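Local coordinates for protein DJ-1 homolog D (Arabidopsis thaliana, PDB 4OGG) that belongs to the DJ-1/PfpI family and carries two such domains, each with a modified cysteine, in one chain that assembles as a trimer, at residues 199-204 / 274-279; 327-332 / 360-365; 89-94 / 121-126; 6-11 / 83-88. One frame throughout, in Å; residues are numbered along the deposited sequence.

The chain holds two DJ-1/PfpI units, and contacts 3 and 4 lie in the first, contacts 1 and 2 in the second. Contacts 1 and 4 are equivalent parallel strand pairs of the two central sheets, on opposite sides of the chain's centre, their own centres about 29 Å apart. Contact 2 reaches the same sheet as contact 1, with about 15 Å between their centres. Contacts 3 and 4 touch: their centres are about 9 Å apart, helix 90-94 is the next element after strand 82-85, and Tyr-93 OH probably hydrogen-bonds Asp-11 N at 2.8 Å. Contact 4 also borders a modified cysteine, since Gly-88 N is hydrogen-bonded to the modified residue at position 118.

Contact 1 (199-204 / 274-279)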
loop_
_atom_site.group_PDB
_atom_site.type_symbol
_atom_site.label_atom_id
_atom_site.label_comp_id
_atom_site.label_asym_id
_atom_site.label_seq_id
_atom_site.Cartn_x
_atom_site.Cartn_y
_atom_site.Cartn_z
ATOM N N LEU C 199 24.506 -8.036 21.699
ATOM C CA LEU C 199 23.151 -8.583 21.658
ATOM C C LEU C 199 22.136 -7.496 21.315
ATOM O O LEU C 199 22.149 -6.418 21.903
ATOM C CB LEU C 199 22.775 -9.200 23.010
ATOM C CG LEU C 199 21.333 -9.711 23.119
ATOM C CD1 LEU C 199 21.135 -10.882 22.174
ATOM C CD2 LEU C 199 21.035 -10.129 24.547
ATOM N N PHE C 200 21.260 -7.791 20.360
ATOM C CA PHE C 200 20.221 -6.855 19.937
ATOM C C PHE C 200 18.856 -7.349 20.389
ATOM O O PHE C 200 18.475 -8.476 20.083
ATOM C CB PHE C 200 20.202 -6.724 18.411
ATOM C CG PHE C 200 21.078 -5.632 17.878
ATOM C CD1 PHE C 200 22.449 -5.640 18.110
ATOM C CD2 PHE C 200 20.529 -4.598 17.126
ATOM C CE1 PHE C 200 23.264 -4.632 17.596
ATOM C CE2 PHE C 200 21.332 -3.587 16.608
ATOM C CZ PHE C 200 22.703 -3.603 16.843
ATOM N N LEU C 201 18.126 -6.510 21.120
ATOM C CA LEU C 201 16.787 -6.870 21.575
ATOM C C LEU C 201 15.815 -6.413 20.494
ATOM O O LEU C 201 15.513 -5.224 20.380
ATOM C CB LEU C 201 16.470 -6.178 22.900
ATOM C CG LEU C 201 17.296 -6.662 24.094
ATOM C CD1 LEU C 201 17.053 -5.771 25.298
ATOM C CD2 LEU C 201 16.920 -8.108 24.401
ATOM N N CYS C 202 15.337 -7.365 19.700
ATOM C CA CYS C 202 14.430 -7.075 18.599
ATOM C C CYS C 202 12.983 -7.461 18.872
ATOM O O CYS C 202 12.670 -8.101 19.878
ATOM C CB CYS C 202 14.910 -7.794 17.336
ATOM S SG CYS C 202 16.613 -7.396 16.855
ATOM N N GLY C 203 12.107 -7.065 17.952
ATOM C CA GLY C 203 10.695 -7.370 18.073
ATOM C C GLY C 203 9.950 -6.925 16.832
ATOM O O GLY C 203 10.498 -6.198 16.002
ATOM N N ASP C 204 8.699 -7.349 16.693
ATOM C CA ASP C 204 7.922 -6.963 15.529
ATOM C C ASP C 204 7.742 -5.456 15.434
ATOM O O ASP C 204 7.460 -4.777 16.425
ATOM C CB ASP C 204 6.546 -7.634 15.542
ATOM C CG ASP C 204 6.625 -9.132 15.337
ATOM O OD1 ASP C 204 7.711 -9.625 14.963
ATOM O OD2 ASP C 204 5.597 -9.814 15.539
ATOM N N ASP C 274 29.168 -8.457 25.475
ATOM C CA ASP C 274 29.914 -7.306 25.957
ATOM C C ASP C 274 29.084 -6.032 25.899
ATOM O O ASP C 274 29.425 -5.035 26.536
ATOM C CB ASP C 274 31.185 -7.131 25.127
ATOM C CG ASP C 274 32.052 -8.371 25.135
ATOM O OD1 ASP C 274 32.546 -8.740 26.221
ATOM O OD2 ASP C 274 32.236 -8.979 24.059
ATOM N N ALA C 275 27.999 -6.060 25.128
ATOM C CA ALA C 275 27.136 -4.890 24.999
ATOM C C ALA C 275 25.720 -5.232 24.545
ATOM O O ALA C 275 25.469 -6.288 23.963
ATOM C CB ALA C 275 27.759 -3.885 24.033
ATOM N N LEU C 276 24.799 -4.315 24.817
ATOM C CA LEU C 276 23.400 -4.488 24.454
ATOM C C LEU C 276 22.940 -3.314 23.604
ATOM O O LEU C 276 23.270 -2.163 23.892
ATOM C CB LEU C 276 22.540 -4.559 25.719
ATOM C CG LEU C 276 21.044 -4.840 25.565
ATOM C CD1 LEU C 276 20.833 -6.266 25.068
ATOM C CD2 LEU C 276 20.353 -4.641 26.910
ATOM N N VAL C 277 22.186 -3.601 22.551
ATOM C CA VAL C 277 21.670 -2.548 21.687
ATOM C C VAL C 277 20.159 -2.715 21.565
ATOM O O VAL C 277 19.658 -3.830 21.383
ATOM C CB VAL C 277 22.301 -2.600 20.282
ATOM C CG1 VAL C 277 21.733 -1.478 19.426
ATOM C CG2 VAL C 277 23.822 -2.468 20.384
ATOM N N ILE C 278 19.434 -1.607 21.670
ATOM C CA ILE C 278 17.981 -1.651 21.583
ATOM C C ILE C 278 17.425 -0.763 20.479
ATOM O O ILE C 278 17.389 0.464 20.614
ATOM C CB ILE C 278 17.323 -1.216 22.909
ATOM C CG1 ILE C 278 17.864 -2.059 24.065
ATOM C CG2 ILE C 278 15.806 -1.372 22.808
ATOM C CD1 ILE C 278 17.289 -1.682 25.420
ATOM N N PRO C 279 16.997 -1.373 19.364
ATOM C CA PRO C 279 16.437 -0.608 18.247
ATOM C C PRO C 279 15.136 0.068 18.677
ATOM O O PRO C 279 14.482 -0.372 19.627
ATOM C CB PRO C 279 16.189 -1.676 17.187
ATOM C CG PRO C 279 17.266 -2.688 17.469
ATOM C CD PRO C 279 17.219 -2.777 18.977
HETATM O O HOH W 1 13.394 -3.178 19.640
#
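Strand 199-201 runs parallel to strand 275-278, the two short axes 4.8 Å apart and 28° from alignment, with Leu-199 paired to Leu-276 and Phe-200 to Val-277. Three backbone bonds join them: Leu-199 N to Ala-275 O, Val-277 N to Leu-199 O at 2.9 Å, and Leu-201 N to Val-277 O. Beyond the last of these the strands part, and a water bridges them by donating to Leu-201 O and Pro-279 O.

On one face of the sheet the Phe-200 ring lies flat over Val-277. The CB of Val-277 is 3.6 Å from the centroid of the Phe-200 ring and only 15° off the ring normal, a CH-pi contact; CG1 of the same valine reaches Phe-200 CZ at 3.5 Å, so the branched side chain is spread beneath the aromatic face. Pro-279 CG meets Phe-200 CD2 obliquely at 3.8 Å. The other face belongs to leucines. Leu-199 and Leu-276 stand side by side; with CG of Leu-276 anti to the backbone N and chi2 near 68°, its CD1 comes across the strand gap to within 3.7 Å of Leu-201 CG. That methyl thereby sits between both leucines of the partner strand.

Helix 291-302 covers the leucine face through Val-297 and Phe-300, while helix 208-221 covers the phenylalanine face, where Phe-215 meets the Phe-200 ring edge-to-face and Leu-218 packs on Val-277. Strand 224-228 continues the sheet beside 197-201, and strand 307-309 lies on the far side of 275-278.

Contact 2 (327-332 / 360-365)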
loop_
_atom_site.group_PDB
_atom_site.type_symbol
_atom_site.label_atom_id
_atom_site.label_comp_id
_atom_site.label_asym_id
_atom_site.label_seq_id
_atom_site.Cartn_x
_atom_site.Cartn_y
_atom_site.Cartn_z
ATOM N N LYS C 327 21.352 10.114 32.936
ATOM C CA LYS C 327 21.099 11.148 31.937
ATOM C C LYS C 327 20.983 10.488 30.568
ATOM O O LYS C 327 21.820 9.664 30.201
ATOM C CB LYS C 327 22.242 12.168 31.912
ATOM C CG LYS C 327 22.513 12.860 33.243
ATOM C CD LYS C 327 23.603 13.916 33.092
ATOM C CE LYS C 327 23.989 14.529 34.433
ATOM N NZ LYS C 327 24.603 13.528 35.355
ATOM N N CYS C 328 19.950 10.844 29.812
ATOM C CA CYS C 328 19.766 10.255 28.494
ATOM C C CYS C 328 18.738 10.991 27.650
ATOM O O CYS C 328 17.968 11.816 28.148
ATOM C CB CYS C 328 19.336 8.789 28.627
ATOM S SG CYS C 328 17.661 8.554 29.305
ATOM N N THR C 329 18.743 10.689 26.358
ATOM C CA THR C 329 17.796 11.285 25.433
ATOM C C THR C 329 16.970 10.136 24.863
ATOM O O THR C 329 17.164 8.981 25.237
ATOM C CB THR C 329 18.508 12.022 24.284
ATOM O OG1 THR C 329 17.547 12.775 23.531
ATOM C CG2 THR C 329 19.206 11.034 23.356
ATOM N N ALA C 330 16.050 10.462 23.966
ATOM C CA ALA C 330 15.195 9.461 23.336
ATOM C C ALA C 330 14.329 10.194 22.329
ATOM O O ALA C 330 14.467 11.405 22.157
ATOM C CB ALA C 330 14.317 8.781 24.382
ATOM N N TYR C 331 13.445 9.471 21.654
ATOM C CA TYR C 331 12.560 10.125 20.705
ATOM C C TYR C 331 11.839 11.186 21.535
ATOM O O TYR C 331 11.457 10.925 22.673
ATOM C CB TYR C 331 11.548 9.133 20.125
ATOM C CG TYR C 331 10.735 9.733 19.002
ATOM C CD1 TYR C 331 11.343 10.093 17.798
ATOM C CD2 TYR C 331 9.380 10.006 19.163
ATOM C CE1 TYR C 331 10.623 10.718 16.784
ATOM C CE2 TYR C 331 8.647 10.633 18.156
ATOM C CZ TYR C 331 9.277 10.988 16.970
ATOM O OH TYR C 331 8.572 11.632 15.979
ATOM N N PRO C 332 11.657 12.399 20.984
ATOM C CA PRO C 332 10.981 13.474 21.714
ATOM C C PRO C 332 9.816 13.029 22.598
ATOM O O PRO C 332 9.777 13.338 23.787
ATOM C CB PRO C 332 10.556 14.418 20.598
ATOM C CG PRO C 332 11.734 14.328 19.665
ATOM C CD PRO C 332 11.997 12.832 19.615
ATOM N N LEU C 360 25.794 4.059 29.429
ATOM C CA LEU C 360 24.586 4.250 28.634
ATOM C C LEU C 360 24.700 5.240 27.478
ATOM O O LEU C 360 25.018 6.411 27.677
ATOM C CB LEU C 360 23.440 4.679 29.554
ATOM C CG LEU C 360 22.057 4.852 28.923
ATOM C CD1 LEU C 360 21.550 3.507 28.416
ATOM C CD2 LEU C 360 21.102 5.427 29.954
ATOM N N VAL C 361 24.428 4.757 26.269
ATOM C CA VAL C 361 24.460 5.594 25.073
ATOM C C VAL C 361 23.036 5.672 24.536
ATOM O O VAL C 361 22.397 4.643 24.304
ATOM C CB VAL C 361 25.360 4.996 23.961
ATOM C CG1 VAL C 361 25.234 5.833 22.690
ATOM C CG2 VAL C 361 26.814 4.954 24.424
ATOM N N THR C 362 22.537 6.886 24.342
ATOM C CA THR C 362 21.181 7.049 23.836
ATOM C C THR C 362 21.070 7.959 22.626
ATOM O O THR C 362 21.763 8.974 22.517
ATOM C CB THR C 362 20.220 7.578 24.934
ATOM O OG1 THR C 362 20.776 8.751 25.543
ATOM C CG2 THR C 362 19.987 6.516 25.988
ATOM N N GLY C 363 20.181 7.565 21.719
ATOM C CA GLY C 363 19.921 8.328 20.512
ATOM C C GLY C 363 18.441 8.664 20.482
ATOM O O GLY C 363 17.656 8.080 21.233
ATOM N N ALA C 364 18.049 9.588 19.612
ATOM C CA ALA C 364 16.654 10.003 19.528
ATOM C C ALA C 364 15.889 9.453 18.330
ATOM O O ALA C 364 14.692 9.182 18.427
ATOM C CB ALA C 364 16.578 11.523 19.521
ATOM N N ALA C 365 16.572 9.297 17.203
ATOM C CA ALA C 365 15.933 8.811 15.980
ATOM C C ALA C 365 16.996 8.303 15.016
ATOM O O ALA C 365 18.189 8.497 15.253
ATOM C CB ALA C 365 15.136 9.937 15.338
HETATM O O HOH W 2 22.594 8.471 27.513
#
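Strand 360-362 of the second DJ-1/PfpI unit's central sheet meets strand 327-328, which pairs with strand 344-345 outside that sheet; a side-chain-to-backbone bond and a bridging water join the two segments. Thr-362 is the pivot. Its OG1 accepts the Thr-329 N-H at 2.9 Å in a nearly straight bond (174° at the hydrogen). The hydroxyl reaches this position because chi1 of 52° sets OG1 between the backbone N and the carbonyl carbon, facing the other segment. The same oxygen lies 2.7 Å from a water that also approaches Lys-327 O and Leu-360 O, so the hydroxyl has both a backbone and a solvent partner.

The two threonine side chains slide past one another in opposite directions: Thr-329 CG2 comes to 3.4 Å from Thr-362 O, whereas Thr-329 OG1 turns to Leu-346 O. Cys-328 CB rests against Thr-362 CG2 at 3.5 Å and, more loosely, against Leu-360 CD2. Farther along, Ala-364 CB presses on Ala-330 O at 3.4 Å, and Ala-364 O lies in the plane of the Tyr-331 ring, at its edge, 3.5 Å from CD1.

Beyond these segments the Tyr-331 ring meets that of His-312, next to the modified cysteine at position 311. With Ala-364 and Ala-365 following a central strand, this placement is consistent with the pocket at the strand ends of DJ-1/PfpI alpha/beta sandwiches.

Contact 3 (89-94 / 121-126); sequences RAPEYL and QLILAA
Two short helices of the first DJ-1/PfpI unit, 90-94 and 121-126, pack side by side mainly through apolar side chains, with no hydrogen bond between them. Their axes run 8.2 Å apart and nearly parallel, at 19°, and the backbones come nearest at Pro-91 and Ile-123. Ile-123 carries most of the contact. With CG1 anti to the carbonyl carbon (chi1 -56°), its longer branch extends toward the other helix: CG1 lies 3.7 Å from Pro-91 O, and the terminal CD1 reaches Leu-94 CB at 3.8 Å and Pro-91 CA at 3.9 Å. The methyl thus lodges between two residues about one turn apart on the same side of the helix. Leu-94 crosses the isoleucine at a slant, its CD1 also touching Ile-123 CD1.

One helix follows strand 82-85 and the other lies a few residues beyond the modified cysteine at position 118, an arrangement consistent with the nucleophile elbow of this family. Helix 98-110, lying between them in sequence, closes the apolar cluster by setting Val-100 and Val-104 against Ile-123.

The preceding residue, Leu-122, directs CD1 at the backbone and CB of Glu-92, 4.2 Å from Glu-92 CA. The carboxylate of Glu-92 is held by another chain: Tyr-251 and His-312 of the third subunit hydrogen-bond OE1 and OE2 respectively. On the second helix, Ala-126 packs on Leu-336 of the third subunit.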
loop_
_atom_site.group_PDB
_atom_site.type_symbol
_atom_site.label_atom_id
_atom_site.label_comp_id
_atom_site.label_asym_id
_atom_site.label_seq_id
_atom_site.Cartn_x
_atom_site.Cartn_y
_atom_site.Cartn_z
ATOM N N ARG C 89 16.880 0.292 -8.046
ATOM C CA ARG C 89 16.515 0.559 -9.435
ATOM C C ARG C 89 17.118 1.851 -9.986
ATOM O O ARG C 89 16.868 2.223 -11.133
ATOM C CB ARG C 89 14.988 0.591 -9.609
ATOM C CG ARG C 89 14.345 -0.789 -9.620
ATOM C CD ARG C 89 12.906 -0.770 -10.140
ATOM N NE ARG C 89 11.976 -0.037 -9.277
ATOM C CZ ARG C 89 11.557 1.205 -9.501
ATOM N NH1 ARG C 89 11.985 1.876 -10.566
ATOM N NH2 ARG C 89 10.685 1.768 -8.673
ATOM N N ALA C 90 17.919 2.529 -9.175
ATOM C CA ALA C 90 18.554 3.758 -9.625
ATOM C C ALA C 90 19.673 3.473 -10.635
ATOM O O ALA C 90 19.795 4.166 -11.643
ATOM C CB ALA C 90 19.106 4.534 -8.426
ATOM N N PRO C 91 20.499 2.439 -10.388
ATOM C CA PRO C 91 21.585 2.144 -11.330
ATOM C C PRO C 91 21.204 2.016 -12.804
ATOM O O PRO C 91 21.910 2.531 -13.672
ATOM C CB PRO C 91 22.180 0.856 -10.770
ATOM C CG PRO C 91 22.018 1.051 -9.288
ATOM C CD PRO C 91 20.594 1.574 -9.198
ATOM N N GLU C 92 20.095 1.349 -13.106
ATOM C CA GLU C 92 19.741 1.182 -14.507
ATOM C C GLU C 92 19.563 2.503 -15.244
ATOM O O GLU C 92 19.918 2.596 -16.420
ATOM C CB GLU C 92 18.490 0.306 -14.673
ATOM C CG GLU C 92 17.182 0.914 -14.205
ATOM C CD GLU C 92 15.980 0.097 -14.661
ATOM O OE1 GLU C 92 14.840 0.445 -14.294
ATOM O OE2 GLU C 92 16.175 -0.894 -15.399
ATOM N N TYR C 93 19.040 3.527 -14.570
ATOM C CA TYR C 93 18.861 4.808 -15.252
ATOM C C TYR C 93 20.090 5.695 -15.075
ATOM O O TYR C 93 20.401 6.512 -15.944
ATOM C CB TYR C 93 17.569 5.510 -14.787
ATOM C CG TYR C 93 17.664 6.420 -13.578
ATOM C CD1 TYR C 93 18.177 7.714 -13.692
ATOM C CD2 TYR C 93 17.177 6.014 -12.336
ATOM C CE1 TYR C 93 18.192 8.582 -12.601
ATOM C CE2 TYR C 93 17.189 6.872 -11.237
ATOM C CZ TYR C 93 17.696 8.158 -11.377
ATOM O OH TYR C 93 17.688 9.020 -10.302
ATOM N N LEU C 94 20.799 5.526 -13.961
ATOM C CA LEU C 94 22.017 6.300 -13.726
ATOM C C LEU C 94 23.080 5.878 -14.745
ATOM O O LEU C 94 23.886 6.695 -15.192
ATOM C CB LEU C 94 22.547 6.056 -12.306
ATOM C CG LEU C 94 21.735 6.628 -11.141
ATOM C CD1 LEU C 94 22.357 6.214 -9.816
ATOM C CD2 LEU C 94 21.692 8.150 -11.251
ATOM N N GLN C 121 26.550 -2.258 -9.988
ATOM C CA GLN C 121 27.530 -2.638 -10.996
ATOM C C GLN C 121 27.108 -2.374 -12.444
ATOM O O GLN C 121 27.946 -2.373 -13.343
ATOM C CB GLN C 121 27.917 -4.116 -10.826
ATOM C CG GLN C 121 28.862 -4.393 -9.645
ATOM C CD GLN C 121 28.161 -4.478 -8.290
ATOM O OE1 GLN C 121 27.423 -3.572 -7.889
ATOM N NE2 GLN C 121 28.405 -5.574 -7.571
ATOM N N LEU C 122 25.816 -2.157 -12.679
ATOM C CA LEU C 122 25.354 -1.870 -14.031
ATOM C C LEU C 122 26.044 -0.604 -14.514
ATOM O O LEU C 122 26.358 -0.462 -15.697
ATOM C CB LEU C 122 23.840 -1.669 -14.060
ATOM C CG LEU C 122 22.986 -2.936 -13.980
ATOM C CD1 LEU C 122 21.520 -2.547 -13.946
ATOM C CD2 LEU C 122 23.281 -3.830 -15.176
ATOM N N ILE C 123 26.289 0.316 -13.586
ATOM C CA ILE C 123 26.953 1.566 -13.928
ATOM C C ILE C 123 28.415 1.321 -14.309
ATOM O O ILE C 123 28.947 1.974 -15.201
ATOM C CB ILE C 123 26.877 2.566 -12.759
ATOM C CG1 ILE C 123 25.413 2.790 -12.371
ATOM C CG2 ILE C 123 27.507 3.895 -13.170
ATOM C CD1 ILE C 123 25.211 3.632 -11.124
ATOM N N LEU C 124 29.064 0.377 -13.633
ATOM C CA LEU C 124 30.455 0.057 -13.946
ATOM C C LEU C 124 30.527 -0.563 -15.339
ATOM O O LEU C 124 31.478 -0.332 -16.089
ATOM C CB LEU C 124 31.030 -0.919 -12.912
ATOM C CG LEU C 124 31.004 -0.447 -11.453
ATOM C CD1 LEU C 124 31.669 -1.490 -10.567
ATOM C CD2 LEU C 124 31.722 0.886 -11.331
ATOM N N ALA C 125 29.516 -1.357 -15.684
ATOM C CA ALA C 125 29.472 -1.984 -16.995
ATOM C C ALA C 125 29.328 -0.897 -18.056
ATOM O O ALA C 125 30.002 -0.933 -19.084
ATOM C CB ALA C 125 28.304 -2.958 -17.081
ATOM N N ALA C 126 28.453 0.072 -17.798
ATOM C CA ALA C 126 28.229 1.165 -18.739
ATOM C C ALA C 126 29.470 2.045 -18.878
ATOM O O ALA C 126 29.728 2.597 -19.948
ATOM C CB ALA C 126 27.037 2.010 -18.293
#

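Contact 4 (6-11 / 83-88)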
loop_
_atom_site.group_PDB
_atom_site.type_symbol
_atom_site.label_atom_id
_atom_site.label_comp_id
_atom_site.label_asym_id
_atom_site.label_seq_id
_atom_site.Cartn_x
_atom_site.Cartn_y
_atom_site.Cartn_z
ATOM N N LEU C 6 32.241 9.606 -1.452
ATOM C CA LEU C 6 31.087 10.067 -2.211
ATOM C C LEU C 6 30.164 8.878 -2.486
ATOM O O LEU C 6 30.631 7.798 -2.839
ATOM C CB LEU C 6 31.542 10.671 -3.543
ATOM C CG LEU C 6 30.461 11.251 -4.456
ATOM C CD1 LEU C 6 29.838 12.472 -3.786
ATOM C CD2 LEU C 6 31.069 11.636 -5.800
ATOM N N ILE C 7 28.861 9.072 -2.299
ATOM C CA ILE C 7 27.897 8.012 -2.576
ATOM C C ILE C 7 27.060 8.465 -3.770
ATOM O O ILE C 7 26.467 9.550 -3.759
ATOM C CB ILE C 7 26.964 7.727 -1.367
ATOM C CG1 ILE C 7 27.787 7.222 -0.176
ATOM C CG2 ILE C 7 25.920 6.675 -1.753
ATOM C CD1 ILE C 7 26.946 6.825 1.039
ATOM N N LEU C 8 27.043 7.636 -4.807
ATOM C CA LEU C 8 26.299 7.921 -6.030
ATOM C C LEU C 8 24.855 7.458 -5.861
ATOM O O LEU C 8 24.550 6.273 -6.002
ATOM C CB LEU C 8 26.960 7.203 -7.206
ATOM C CG LEU C 8 26.295 7.275 -8.581
ATOM C CD1 LEU C 8 26.115 8.725 -9.006
ATOM C CD2 LEU C 8 27.159 6.527 -9.583
ATOM N N CYS C 9 23.970 8.407 -5.568
ATOM C CA CYS C 9 22.556 8.117 -5.341
ATOM C C CYS C 9 21.656 8.353 -6.546
ATOM O O CYS C 9 22.042 9.004 -7.518
ATOM C CB CYS C 9 22.036 8.958 -4.170
ATOM S SG CYS C 9 22.968 8.766 -2.638
ATOM N N GLY C 10 20.442 7.818 -6.456
ATOM C CA GLY C 10 19.465 7.973 -7.517
ATOM C C GLY C 10 18.087 7.618 -6.991
ATOM O O GLY C 10 17.961 7.031 -5.911
ATOM N N ASP C 11 17.048 7.972 -7.737
ATOM C CA ASP C 11 15.694 7.657 -7.306
ATOM C C ASP C 11 15.472 6.150 -7.345
ATOM O O ASP C 11 15.819 5.480 -8.317
ATOM C CB ASP C 11 14.666 8.370 -8.189
ATOM C CG ASP C 11 14.695 9.878 -8.016
ATOM O OD1 ASP C 11 15.454 10.367 -7.153
ATOM O OD2 ASP C 11 13.957 10.575 -8.740
ATOM N N LEU C 83 34.483 5.913 -3.529
ATOM C CA LEU C 83 33.140 6.018 -4.088
ATOM C C LEU C 83 32.314 4.784 -3.742
ATOM O O LEU C 83 32.819 3.663 -3.776
ATOM C CB LEU C 83 33.220 6.151 -5.611
ATOM C CG LEU C 83 31.897 6.130 -6.388
ATOM C CD1 LEU C 83 31.083 7.382 -6.063
ATOM C CD2 LEU C 83 32.185 6.053 -7.883
ATOM N N VAL C 84 31.046 5.002 -3.402
ATOM C CA VAL C 84 30.133 3.909 -3.076
ATOM C C VAL C 84 28.961 3.986 -4.047
ATOM O O VAL C 84 28.412 5.066 -4.270
ATOM C CB VAL C 84 29.596 4.027 -1.628
ATOM C CG1 VAL C 84 28.617 2.889 -1.336
ATOM C CG2 VAL C 84 30.756 3.986 -0.643
ATOM N N ILE C 85 28.593 2.852 -4.634
ATOM C CA ILE C 85 27.477 2.807 -5.576
ATOM C C ILE C 85 26.391 1.862 -5.073
ATOM O O ILE C 85 26.508 0.642 -5.214
ATOM C CB ILE C 85 27.914 2.315 -6.977
ATOM C CG1 ILE C 85 29.080 3.158 -7.497
ATOM C CG2 ILE C 85 26.738 2.427 -7.959
ATOM C CD1 ILE C 85 29.595 2.717 -8.854
ATOM N N PRO C 86 25.323 2.414 -4.475
ATOM C CA PRO C 86 24.220 1.600 -3.958
ATOM C C PRO C 86 23.479 0.903 -5.089
ATOM O O PRO C 86 23.589 1.297 -6.253
ATOM C CB PRO C 86 23.322 2.624 -3.264
ATOM C CG PRO C 86 24.285 3.709 -2.848
ATOM C CD PRO C 86 25.161 3.824 -4.078
ATOM N N GLY C 87 22.726 -0.133 -4.737
ATOM C CA GLY C 87 21.952 -0.850 -5.726
ATOM C C GLY C 87 20.543 -0.289 -5.805
ATOM O O GLY C 87 20.319 0.894 -5.537
ATOM N N GLY C 88 19.588 -1.151 -6.143
ATOM C CA GLY C 88 18.207 -0.727 -6.275
ATOM C C GLY C 88 17.897 -0.519 -7.744
ATOM O O GLY C 88 18.576 -1.093 -8.600
HETATM O O HOH W 3 22.662 3.987 -6.921
#
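Ile-7 and Val-84 stand side by side and point the same way from neighbouring parallel strands, 3-8 and 82-85, in the central sheet of a DJ-1/PfpI alpha/beta sandwich. Ile-7 CG1 approaches Val-84 CB at 3.9 Å. Its other branch, CG2, lies anti to the backbone N (chi1 to CG1 is -63°) and extends along the strand to Pro-86, meeting CG of that ring at 3.6 Å, the two side chains crossing at about a right angle. One isoleucine thus touches both Val-84 and Pro-86, and helix 15-27 packs on this group with Phe-22 on Ile-7 and Val-18 on Pro-86.

The sheet face opposite Ile-7 and Val-84 is lined by leucines. Leu-83 folds CD1 over the strand gap to 3.3 Å from Leu-6 O, and the same methyl lies more loosely against Leu-6 CB and Leu-8 CB, at 4.2 and 4.3 Å. Helix 98-110 packs on this side, with Leu-103 and Phe-107 against Leu-83 and Val-100 and Val-104 against Leu-8.

Between the two layers of side chains the backbones are joined by Val-84 N to Leu-6 O and by Leu-8 N to Val-84 O, the latter bond 168° at the hydrogen. Past Leu-8 and Ile-85 the chain continues as loops: Asp-11 OD1 forms a salt bridge with Lys-39, and OD2 accepts a hydrogen bond from Gln-249 N of the third subunit. At the mouth of the strand pair Pro-86 has no N-H to give; its CD abuts Leu-8 O at 3.2 Å, and a water donates to both Leu-8 O and Pro-86 O.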